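Local structure of separin (Saccharomyces cerevisiae, 5U1T) at residues 98-106 with 124-135. The protein cleaves a cohesin subunit at the onset of anaphase as a caspase-like cysteine protease, so that chromosomes can segregate, and is inhibited by securin until then. Sequence-based numbering, arbitrary orientation.
Sequences IIFLFNETN and WNDYYLSNLKIL
Tyr128 gives its phenol hydrogen to Thr105: OH lies 2.7 Å from OG1. Thr105 OG1 in turn donates to the carbonyl O of Leu101, one turn back, at 2.6 Å. The hydroxyl of Thr105 therefore both accepts and donates. Its chi1 of 51° sets OG1 between the backbone N and the carbonyl carbon, from where it meets both partners. Asn106 carries the second polar link. Asn106 OD1 accepts from Asn125 ND2 at 2.9 Å, with the donor tilted from the carbonyl plane. Asn125 ND2 also donates to the backbone O of Asp120, and Asn125 OD1 accepts from Ser122 N. Asn106 ND2 makes a nearly straight bond to the carbonyl O of Phe102 (175° at the hydrogen). It comes in on a lone pair of that oxygen, which also takes the N-H of Thr105. The same amide nitrogen sits over the centre of the Phe102 ring. An alanine in place of Asn106 would probably leave Asn125 ND2 without one of its acceptors, take away the side-chain donor to Phe102 O and open a gap over one face of the Phe102 ring.

Helices 91-103 and 129-142 form an antiparallel pair in the helical domain, far from the protease active site. Their short segments cross at -159°, and the polar links join the loop just after the first helix to the residues that lead into the second. Tyr128 is the N-cap residue of that second helix. Leu101 CD2 lies over one face of the Tyr128 ring in a CH-pi contact, 4.0 Å from its centroid. Farther along, Leu132 splits its two methyls: CD1 meets Ile98 CG2 at 3.6 Å, and CD2 meets Phe102 CD1 at 3.9 Å. Ile116 of helix 113-117 also touches Ile98, Phe102 and Leu132.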
loop_
_atom_site.group_PDB
_atom_site.type_symbol
_atom_site.label_atom_id
_atom_site.label_comp_id
_atom_site.label_asym_id
_atom_site.label_seq_id
_atom_site.Cartn_x
_atom_site.Cartn_y
_atom_site.Cartn_z
ATOM N N ILE A 98 -20.509 2.634 -60.365
ATOM C CA ILE A 98 -21.304 3.447 -59.450
ATOM C C ILE A 98 -21.684 2.626 -58.221
ATOM O O ILE A 98 -21.457 3.027 -57.070
ATOM C CB ILE A 98 -22.592 3.982 -60.145
ATOM C CG1 ILE A 98 -22.257 5.119 -61.124
ATOM C CG2 ILE A 98 -23.650 4.398 -59.131
ATOM C CD1 ILE A 98 -23.462 5.890 -61.611
ATOM N N ILE A 99 -22.275 1.467 -58.488
ATOM C CA ILE A 99 -22.624 0.499 -57.454
ATOM C C ILE A 99 -21.407 0.115 -56.573
ATOM O O ILE A 99 -21.513 0.094 -55.351
ATOM C CB ILE A 99 -23.270 -0.741 -58.120
ATOM C CG1 ILE A 99 -24.651 -0.336 -58.625
ATOM C CG2 ILE A 99 -23.362 -1.918 -57.161
ATOM C CD1 ILE A 99 -25.282 -1.313 -59.613
ATOM N N PHE A 100 -20.268 -0.141 -57.214
ATOM C CA PHE A 100 -19.009 -0.446 -56.546
ATOM C C PHE A 100 -18.591 0.688 -55.608
ATOM O O PHE A 100 -18.290 0.452 -54.441
ATOM C CB PHE A 100 -17.935 -0.716 -57.599
ATOM C CG PHE A 100 -16.573 -1.039 -57.044
ATOM C CD1 PHE A 100 -16.420 -1.871 -55.944
ATOM C CD2 PHE A 100 -15.423 -0.542 -57.669
ATOM C CE1 PHE A 100 -15.135 -2.180 -55.447
ATOM C CE2 PHE A 100 -14.144 -0.851 -57.188
ATOM C CZ PHE A 100 -14.001 -1.670 -56.072
ATOM N N LEU A 101 -18.614 1.918 -56.121
ATOM C CA LEU A 101 -18.272 3.102 -55.347
ATOM C C LEU A 101 -19.152 3.198 -54.094
ATOM O O LEU A 101 -18.670 3.504 -52.977
ATOM C CB LEU A 101 -18.414 4.370 -56.212
ATOM C CG LEU A 101 -17.997 5.724 -55.605
ATOM C CD1 LEU A 101 -17.558 6.712 -56.682
ATOM C CD2 LEU A 101 -19.100 6.347 -54.728
ATOM N N PHE A 102 -20.440 2.939 -54.288
ATOM C CA PHE A 102 -21.401 3.065 -53.212
ATOM C C PHE A 102 -21.225 1.965 -52.175
ATOM O O PHE A 102 -21.267 2.230 -50.978
ATOM C CB PHE A 102 -22.809 3.026 -53.745
ATOM C CG PHE A 102 -23.853 3.258 -52.709
ATOM C CD1 PHE A 102 -24.276 4.537 -52.416
ATOM C CD2 PHE A 102 -24.434 2.195 -52.036
ATOM C CE1 PHE A 102 -25.255 4.756 -51.470
ATOM C CE2 PHE A 102 -25.418 2.404 -51.086
ATOM C CZ PHE A 102 -25.828 3.688 -50.804
ATOM N N ASN A 103 -21.022 0.740 -52.645
ATOM C CA ASN A 103 -20.922 -0.402 -51.757
ATOM C C ASN A 103 -19.692 -0.322 -50.854
ATOM O O ASN A 103 -19.723 -0.768 -49.723
ATOM C CB ASN A 103 -20.914 -1.695 -52.560
ATOM C CG ASN A 103 -22.290 -2.090 -53.016
ATOM O OD1 ASN A 103 -23.298 -1.594 -52.508
ATOM N ND2 ASN A 103 -22.347 -2.981 -53.981
ATOM N N GLU A 104 -18.633 0.291 -51.365
ATOM C CA GLU A 104 -17.385 0.405 -50.657
ATOM C C GLU A 104 -17.397 1.518 -49.632
ATOM O O GLU A 104 -16.412 1.721 -48.961
ATOM C CB GLU A 104 -16.251 0.656 -51.636
ATOM C CG GLU A 104 -16.011 -0.445 -52.619
ATOM C CD GLU A 104 -15.191 -1.564 -52.034
ATOM O OE1 GLU A 104 -15.775 -2.467 -51.416
ATOM O OE2 GLU A 104 -13.957 -1.558 -52.181
ATOM N N THR A 105 -18.502 2.236 -49.497
ATOM C CA THR A 105 -18.484 3.465 -48.704
ATOM C C THR A 105 -19.745 3.638 -47.862
ATOM O O THR A 105 -19.986 4.715 -47.322
ATOM C CB THR A 105 -18.313 4.710 -49.620
ATOM O OG1 THR A 105 -19.286 4.674 -50.693
ATOM C CG2 THR A 105 -16.911 4.759 -50.225
ATOM N N ASN A 106 -20.545 2.581 -47.754
ATOM C CA ASN A 106 -21.828 2.645 -47.063
ATOM C C ASN A 106 -22.144 1.342 -46.334
ATOM O O ASN A 106 -21.750 0.269 -46.784
ATOM C CB ASN A 106 -22.984 2.938 -48.052
ATOM C CG ASN A 106 -22.856 4.287 -48.768
ATOM O OD1 ASN A 106 -23.318 5.305 -48.265
ATOM N ND2 ASN A 106 -22.242 4.290 -49.949
ATOM N N TRP A 124 -21.620 9.397 -44.299
ATOM C CA TRP A 124 -20.720 8.558 -45.079
ATOM C C TRP A 124 -20.714 8.889 -46.566
ATOM O O TRP A 124 -19.679 8.732 -47.223
ATOM C CB TRP A 124 -21.078 7.091 -44.869
ATOM C CG TRP A 124 -20.719 6.658 -43.490
ATOM C CD1 TRP A 124 -21.567 6.456 -42.446
ATOM C CD2 TRP A 124 -19.397 6.424 -42.988
ATOM N NE1 TRP A 124 -20.858 6.089 -41.328
ATOM C CE2 TRP A 124 -19.523 6.067 -41.632
ATOM C CE3 TRP A 124 -18.123 6.469 -43.559
ATOM C CZ2 TRP A 124 -18.417 5.767 -40.827
ATOM C CZ3 TRP A 124 -17.023 6.156 -42.762
ATOM C CH2 TRP A 124 -17.177 5.814 -41.409
ATOM N N ASN A 125 -21.849 9.368 -47.086
ATOM C CA ASN A 125 -21.971 9.607 -48.517
ATOM C C ASN A 125 -22.445 11.007 -48.953
ATOM O O ASN A 125 -22.487 11.295 -50.165
ATOM C CB ASN A 125 -22.916 8.559 -49.143
ATOM C CG ASN A 125 -24.387 8.718 -48.706
ATOM O OD1 ASN A 125 -24.864 9.816 -48.403
ATOM N ND2 ASN A 125 -25.110 7.606 -48.693
ATOM N N ASP A 126 -22.805 11.871 -47.999
ATOM C CA ASP A 126 -23.569 13.080 -48.361
ATOM C C ASP A 126 -22.752 14.132 -49.126
ATOM O O ASP A 126 -23.296 15.119 -49.613
ATOM C CB ASP A 126 -24.209 13.713 -47.120
ATOM C CG ASP A 126 -23.200 14.216 -46.132
ATOM O OD1 ASP A 126 -21.991 14.214 -46.457
ATOM O OD2 ASP A 126 -23.624 14.632 -45.025
ATOM N N TYR A 127 -21.449 13.908 -49.228
ATOM C CA TYR A 127 -20.582 14.769 -50.017
ATOM C C TYR A 127 -20.451 14.309 -51.479
ATOM O O TYR A 127 -19.726 14.914 -52.248
ATOM C CB TYR A 127 -19.199 14.851 -49.348
ATOM C CG TYR A 127 -18.424 13.547 -49.265
ATOM C CD1 TYR A 127 -17.563 13.165 -50.292
ATOM C CD2 TYR A 127 -18.537 12.698 -48.157
ATOM C CE1 TYR A 127 -16.838 11.977 -50.223
ATOM C CE2 TYR A 127 -17.802 11.502 -48.071
ATOM C CZ TYR A 127 -16.951 11.155 -49.105
ATOM O OH TYR A 127 -16.225 9.987 -49.062
ATOM N N TYR A 128 -21.134 13.233 -51.858
ATOM C CA TYR A 128 -21.121 12.786 -53.256
ATOM C C TYR A 128 -22.469 12.226 -53.747
ATOM O O TYR A 128 -22.691 12.117 -54.959
ATOM C CB TYR A 128 -20.026 11.722 -53.478
ATOM C CG TYR A 128 -20.310 10.357 -52.847
ATOM C CD1 TYR A 128 -21.187 9.451 -53.449
ATOM C CD2 TYR A 128 -19.703 9.978 -51.652
ATOM C CE1 TYR A 128 -21.458 8.213 -52.868
ATOM C CE2 TYR A 128 -19.953 8.738 -51.078
ATOM C CZ TYR A 128 -20.832 7.854 -51.687
ATOM O OH TYR A 128 -21.093 6.614 -51.123
ATOM N N LEU A 129 -23.343 11.860 -52.807
ATOM C CA LEU A 129 -24.550 11.090 -53.110
ATOM C C LEU A 129 -25.401 11.758 -54.195
ATOM O O LEU A 129 -25.808 11.119 -55.163
ATOM C CB LEU A 129 -25.387 10.875 -51.839
ATOM C CG LEU A 129 -26.654 10.038 -52.068
ATOM C CD1 LEU A 129 -26.307 8.623 -52.528
ATOM C CD2 LEU A 129 -27.533 10.004 -50.836
ATOM N N SER A 130 -25.665 13.041 -53.985
ATOM C CA SER A 130 -26.230 13.937 -54.977
ATOM C C SER A 130 -25.653 13.716 -56.367
ATOM O O SER A 130 -26.392 13.439 -57.306
ATOM C CB SER A 130 -25.998 15.384 -54.538
ATOM O OG SER A 130 -26.016 16.292 -55.634
ATOM N N ASN A 131 -24.337 13.819 -56.505
ATOM C CA ASN A 131 -23.748 13.693 -57.825
ATOM C C ASN A 131 -23.755 12.252 -58.329
ATOM O O ASN A 131 -23.794 12.024 -59.543
ATOM C CB ASN A 131 -22.333 14.260 -57.833
ATOM C CG ASN A 131 -22.301 15.726 -57.437
ATOM O OD1 ASN A 131 -23.059 16.559 -57.966
ATOM N ND2 ASN A 131 -21.448 16.047 -56.472
ATOM N N LEU A 132 -23.731 11.282 -57.416
ATOM C CA LEU A 132 -23.784 9.880 -57.819
ATOM C C LEU A 132 -25.118 9.585 -58.513
ATOM O O LEU A 132 -25.161 8.981 -59.574
ATOM C CB LEU A 132 -23.581 8.955 -56.607
ATOM C CG LEU A 132 -23.347 7.468 -56.919
ATOM C CD1 LEU A 132 -22.052 7.245 -57.711
ATOM C CD2 LEU A 132 -23.372 6.609 -55.655
ATOM N N LYS A 133 -26.201 10.048 -57.905
ATOM C CA LYS A 133 -27.533 9.842 -58.425
ATOM C C LYS A 133 -27.728 10.490 -59.813
ATOM O O LYS A 133 -28.401 9.927 -60.696
ATOM C CB LYS A 133 -28.553 10.378 -57.420
ATOM C CG LYS A 133 -28.569 9.614 -56.107
ATOM C CD LYS A 133 -29.792 9.928 -55.258
ATOM C CE LYS A 133 -29.786 9.140 -53.946
ATOM N NZ LYS A 133 -31.106 9.226 -53.264
ATOM N N ILE A 134 -27.128 11.664 -60.006
ATOM C CA ILE A 134 -27.177 12.347 -61.290
ATOM C C ILE A 134 -26.441 11.512 -62.342
ATOM O O ILE A 134 -26.887 11.418 -63.497
ATOM C CB ILE A 134 -26.575 13.801 -61.206
ATOM C CG1 ILE A 134 -27.423 14.692 -60.298
ATOM C CG2 ILE A 134 -26.502 14.443 -62.577
ATOM C CD1 ILE A 134 -26.873 16.063 -60.116
ATOM N N LEU A 135 -25.329 10.893 -61.953
ATOM C CA LEU A 135 -24.603 10.023 -62.876
ATOM C C LEU A 135 -25.442 8.780 -63.206
ATOM O O LEU A 135 -25.483 8.331 -64.352
ATOM C CB LEU A 135 -23.244 9.630 -62.302
ATOM C CG LEU A 135 -22.292 10.804 -62.009
ATOM C CD1 LEU A 135 -21.087 10.402 -61.124
ATOM C CD2 LEU A 135 -21.816 11.395 -63.303
#